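Local coordinates for pyruvate kinase (Cryptosporidium parvum, PDB 4DRS), which probably catalyses the last step of glycolysis, passing phosphate from phosphoenolpyruvate to ADP to give pyruvate and ATP, with magnesium and potassium ions, at residues His421-Lys426 and Phe502-His507; Gly468-Val473 and Glu494-Ser499. All blocks are in the same frame, centred on the assembly; numbering follows the deposited sequence.

Both contacts belong to the C-terminal alpha/beta domain of the subunit and reach the same mixed sheet, with centres about 13 Å apart. Contact 1 is buried: the turn after helix 408-422 meets the start of strand 502-506, an inner strand of the sheet, through apolar side chains and a backbone hydrogen bond, beside a second subunit. Contact 2 lies at an outermost strand of the sheet, 469-473, which is joined to the loop after helix 480-493 mainly by polar side chains, with Leu496 beside them, and no other protein chain touches it. The two sites abut: Ile497 CD1 packs 3.9 Å from Phe502 O. Mostly apolar packing thus gives way to a hydroxyl bond and a long ion pair at the margin.

Contact 1 of 2, residues His421-Lys426 and Phe502-His507; sequences HDVNAK and FAIAVH
The phenyl ring of Phe502 turns its CD2 side to Val423: Val423 O comes obliquely to within 3.7 Å of Phe502 CD2, while the two side chains cross at about a right angle. Val408 of the second subunit and Arg524 of strand 519-524 also pack on Phe502, so this residue joins the sheet to the subunit interface. The setting is a helix-to-strand turn of the alpha/beta domain: helix 408-422 closes in a Schellman motif, with Asn424 at positive phi, and the chain swings into strand 427-431, the parallel neighbour of 502-506. With CG anti to the carbonyl carbon (chi1 -69°), Phe502 sets CD2 beside Val423 O, while its CB lies 4.0 Å from Val423 CG2. Ala425 fills the angle beside it, its methyl CB lying 3.4 Å from Phe502 O. That same oxygen accepts a nearly straight bond from Lys426 N (3.0 Å, 168° at the hydrogen), which ties the turn to the strand just before the regular pairing of Leu427 with Ile504 begins. Deeper in, Val423 CG2 also touches Ile504 CD1. At the strand's start, one water donates to Asn424 O and accepts from Phe502 N, at 2.9 Å from each.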
# COMPACT_ATOMS: atom_id res chain seq x y z
N HIS A 421 -4.30 -6.59 -18.46
CA HIS A 421 -3.33 -5.65 -17.93
C HIS A 421 -1.92 -6.18 -18.06
O HIS A 421 -1.03 -5.46 -18.51
CB HIS A 421 -3.65 -5.33 -16.48
CG HIS A 421 -2.63 -4.45 -15.81
ND1 HIS A 421 -2.55 -3.12 -16.05
CD2 HIS A 421 -1.63 -4.74 -14.89
CE1 HIS A 421 -1.54 -2.60 -15.32
NE2 HIS A 421 -0.98 -3.59 -14.61
N ASP A 422 -1.73 -7.44 -17.69
CA ASP A 422 -0.40 -8.06 -17.68
C ASP A 422 0.24 -8.21 -19.07
O ASP A 422 1.46 -8.13 -19.19
CB ASP A 422 -0.44 -9.41 -16.96
CG ASP A 422 -0.56 -9.27 -15.45
OD1 ASP A 422 -0.14 -8.22 -14.91
OD2 ASP A 422 -1.06 -10.21 -14.81
N VAL A 423 -0.57 -8.42 -20.10
CA VAL A 423 -0.03 -8.52 -21.47
C VAL A 423 -0.24 -7.24 -22.28
O VAL A 423 0.14 -7.18 -23.45
CB VAL A 423 -0.58 -9.73 -22.27
CG1 VAL A 423 -0.22 -11.03 -21.57
CG2 VAL A 423 -2.07 -9.60 -22.52
N ASN A 424 -0.84 -6.24 -21.66
CA ASN A 424 -1.17 -4.97 -22.32
C ASN A 424 -2.10 -5.18 -23.52
O ASN A 424 -1.88 -4.62 -24.61
CB ASN A 424 0.11 -4.22 -22.71
CG ASN A 424 -0.16 -2.78 -23.12
OD1 ASN A 424 -0.89 -2.05 -22.45
ND2 ASN A 424 0.44 -2.37 -24.23
N ALA A 425 -3.15 -5.98 -23.31
CA ALA A 425 -4.15 -6.27 -24.34
C ALA A 425 -4.97 -5.04 -24.68
O ALA A 425 -5.06 -4.09 -23.89
CB ALA A 425 -5.05 -7.40 -23.88
N LYS A 426 -5.58 -5.05 -25.86
CA LYS A 426 -6.38 -3.93 -26.33
C LYS A 426 -7.87 -4.18 -26.17
O LYS A 426 -8.66 -3.24 -26.09
CB LYS A 426 -6.05 -3.59 -27.79
CG LYS A 426 -4.58 -3.33 -28.06
CD LYS A 426 -4.02 -2.17 -27.25
CE LYS A 426 -2.54 -1.95 -27.53
NZ LYS A 426 -1.97 -0.89 -26.65
N PHE A 502 -2.76 -8.09 -28.52
CA PHE A 502 -3.41 -9.14 -27.75
C PHE A 502 -4.86 -8.80 -27.42
O PHE A 502 -5.21 -7.63 -27.26
CB PHE A 502 -2.64 -9.44 -26.46
CG PHE A 502 -1.30 -10.09 -26.68
CD1 PHE A 502 -1.21 -11.37 -27.21
CD2 PHE A 502 -0.13 -9.42 -26.35
CE1 PHE A 502 0.02 -11.97 -27.40
CE2 PHE A 502 1.11 -10.01 -26.54
CZ PHE A 502 1.18 -11.29 -27.07
N ALA A 503 -5.68 -9.85 -27.34
CA ALA A 503 -7.03 -9.75 -26.83
C ALA A 503 -7.27 -10.92 -25.88
O ALA A 503 -6.75 -12.01 -26.09
CB ALA A 503 -8.05 -9.76 -27.96
N ILE A 504 -8.05 -10.67 -24.83
CA ILE A 504 -8.48 -11.73 -23.94
C ILE A 504 -9.83 -12.23 -24.43
O ILE A 504 -10.77 -11.45 -24.61
CB ILE A 504 -8.61 -11.24 -22.47
CG1 ILE A 504 -7.35 -10.50 -22.02
CG2 ILE A 504 -8.96 -12.40 -21.54
CD1 ILE A 504 -6.07 -11.30 -22.03
N ALA A 505 -9.92 -13.54 -24.65
CA ALA A 505 -11.18 -14.17 -25.02
C ALA A 505 -11.75 -14.92 -23.83
O ALA A 505 -11.06 -15.73 -23.20
CB ALA A 505 -10.99 -15.10 -26.21
N VAL A 506 -13.01 -14.65 -23.51
CA VAL A 506 -13.72 -15.32 -22.42
C VAL A 506 -15.01 -15.95 -22.95
O VAL A 506 -15.75 -15.32 -23.69
CB VAL A 506 -14.05 -14.33 -21.28
CG1 VAL A 506 -15.03 -14.94 -20.28
CG2 VAL A 506 -12.78 -13.88 -20.59
N HIS A 507 -15.26 -17.20 -22.57
CA HIS A 507 -16.54 -17.86 -22.85
C HIS A 507 -16.87 -18.96 -21.89
O HIS A 507 -16.53 -18.87 -20.71
CB HIS A 507 -16.65 -18.32 -24.31
CG HIS A 507 -15.58 -19.31 -24.74
ND1 HIS A 507 -15.66 -20.62 -24.47
CD2 HIS A 507 -14.41 -19.13 -25.47
CE1 HIS A 507 -14.59 -21.25 -24.98
NE2 HIS A 507 -13.82 -20.34 -25.60
O HOH W 1 -1.45 -5.98 -27.09

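Contact 2 of 2, residues Gly468-Val473 and Glu494-Ser499; sequences GVKTYV and ESLIES. With SO4 (sulfate ion), chain D.
Tyr472 and Glu494 reach for each other from opposite directions, and in the tight part of the contact the buried tyrosine's OH donates to Glu494 OE1 at 2.7 Å. OE1 sits at the edge of the ring, near its plane, yet the hydroxyl meets it from above the carboxylate, whose plane stands 65° from that of the ring. Lys470 CE crowds the same oxygen at 3.0 Å, and Leu496 CD1 lies 3.8 Å from Tyr472 OH and 3.9 Å from Lys470 CD. The contact closes a beta-alpha-beta crossover on itself: edge strand 469-473 meets the loop that follows its helix 480-493, on the way to parallel strand 502-506. That helix finishes in a Schellman motif with Ser495 as C-prime residue. The Lys470 NZ end, on a partly exposed side chain, is looser. Lys470 runs extended as far as CE and then bends at chi4 (73°), placing NZ by a sulfate, with a long salt bridge of 4.0 Å from NZ to Glu494 OE1. The nearer partner of NZ is O1 of the sulfate, probably from the crystallisation liquor, at 2.8 Å; Thr471 N and OG1 both donate to O4 of that ion, and Thr103 N and Lys464 NZ also bind it.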
# COMPACT_ATOMS: atom_id res chain seq x y z
N GLY A 468 -18.40 0.52 -20.68
CA GLY A 468 -17.33 -0.03 -21.51
C GLY A 468 -17.68 -1.28 -22.31
O GLY A 468 -16.78 -1.97 -22.78
N VAL A 469 -18.97 -1.56 -22.46
CA VAL A 469 -19.39 -2.75 -23.20
C VAL A 469 -19.91 -2.38 -24.59
O VAL A 469 -20.88 -1.64 -24.74
CB VAL A 469 -20.44 -3.58 -22.42
CG1 VAL A 469 -20.83 -4.83 -23.20
CG2 VAL A 469 -19.91 -3.97 -21.05
N LYS A 470 -19.23 -2.90 -25.60
CA LYS A 470 -19.71 -2.83 -26.98
C LYS A 470 -20.17 -4.24 -27.35
O LYS A 470 -19.60 -5.22 -26.86
CB LYS A 470 -18.60 -2.34 -27.91
CG LYS A 470 -18.99 -2.28 -29.38
CD LYS A 470 -17.88 -1.69 -30.25
CE LYS A 470 -18.32 -1.58 -31.70
NZ LYS A 470 -19.30 -0.49 -31.96
N THR A 471 -21.19 -4.35 -28.19
CA THR A 471 -21.76 -5.65 -28.51
C THR A 471 -21.72 -6.01 -30.00
O THR A 471 -21.96 -5.17 -30.86
CB THR A 471 -23.22 -5.76 -28.02
OG1 THR A 471 -23.99 -4.71 -28.62
CG2 THR A 471 -23.31 -5.65 -26.51
N TYR A 472 -21.40 -7.28 -30.28
CA TYR A 472 -21.54 -7.83 -31.63
C TYR A 472 -22.63 -8.89 -31.62
O TYR A 472 -22.52 -9.89 -30.92
CB TYR A 472 -20.23 -8.45 -32.13
CG TYR A 472 -19.07 -7.49 -32.37
CD1 TYR A 472 -17.77 -7.97 -32.51
CD2 TYR A 472 -19.27 -6.10 -32.46
CE1 TYR A 472 -16.70 -7.12 -32.73
CE2 TYR A 472 -18.21 -5.24 -32.68
CZ TYR A 472 -16.93 -5.75 -32.81
OH TYR A 472 -15.86 -4.92 -33.03
N VAL A 473 -23.69 -8.64 -32.39
CA VAL A 473 -24.79 -9.60 -32.53
C VAL A 473 -24.51 -10.55 -33.69
O VAL A 473 -24.24 -10.11 -34.81
CB VAL A 473 -26.15 -8.90 -32.73
CG1 VAL A 473 -27.27 -9.93 -32.84
CG2 VAL A 473 -26.44 -7.93 -31.60
N GLU A 494 -13.18 -1.62 -37.24
CA GLU A 494 -13.70 -0.48 -36.47
C GLU A 494 -12.60 0.30 -35.74
O GLU A 494 -12.90 1.18 -34.93
CB GLU A 494 -14.76 -0.94 -35.47
CG GLU A 494 -16.05 -1.44 -36.11
CD GLU A 494 -16.98 -2.09 -35.11
OE1 GLU A 494 -16.53 -2.45 -34.01
OE2 GLU A 494 -18.18 -2.25 -35.44
N SER A 495 -11.35 -0.03 -36.05
CA SER A 495 -10.17 0.64 -35.48
C SER A 495 -10.08 0.50 -33.95
O SER A 495 -9.66 1.43 -33.25
CB SER A 495 -10.11 2.12 -35.90
OG SER A 495 -10.09 2.25 -37.32
N LEU A 496 -10.47 -0.67 -33.45
CA LEU A 496 -10.42 -0.95 -32.01
C LEU A 496 -9.19 -1.78 -31.65
O LEU A 496 -8.74 -1.76 -30.51
CB LEU A 496 -11.70 -1.64 -31.54
CG LEU A 496 -13.03 -0.93 -31.83
CD1 LEU A 496 -14.21 -1.83 -31.48
CD2 LEU A 496 -13.13 0.39 -31.08
N ILE A 497 -8.66 -2.51 -32.64
CA ILE A 497 -7.48 -3.36 -32.46
C ILE A 497 -6.66 -3.44 -33.75
O ILE A 497 -7.19 -3.20 -34.84
CB ILE A 497 -7.88 -4.78 -31.96
CG1 ILE A 497 -6.64 -5.57 -31.49
CG2 ILE A 497 -8.68 -5.54 -33.03
CD1 ILE A 497 -6.94 -6.78 -30.63
N GLU A 498 -5.38 -3.75 -33.62
CA GLU A 498 -4.47 -3.90 -34.77
C GLU A 498 -3.81 -5.28 -34.78
O GLU A 498 -3.84 -5.99 -33.77
CB GLU A 498 -3.40 -2.81 -34.74
CG GLU A 498 -3.93 -1.39 -34.70
CD GLU A 498 -2.85 -0.36 -34.47
OE1 GLU A 498 -2.08 -0.49 -33.49
OE2 GLU A 498 -2.76 0.60 -35.27
N SER A 499 -3.21 -5.64 -35.91
CA SER A 499 -2.47 -6.90 -36.03
C SER A 499 -1.32 -6.95 -35.03
O SER A 499 -0.64 -5.95 -34.80
CB SER A 499 -1.94 -7.09 -37.45
OG SER A 499 -2.99 -7.34 -38.36
S SO4 D . -22.35 -0.73 -29.76
O1 SO4 D . -21.78 -1.36 -30.97
O2 SO4 D . -21.32 0.08 -29.08
O3 SO4 D . -23.47 0.16 -30.18
O4 SO4 D . -22.84 -1.79 -28.85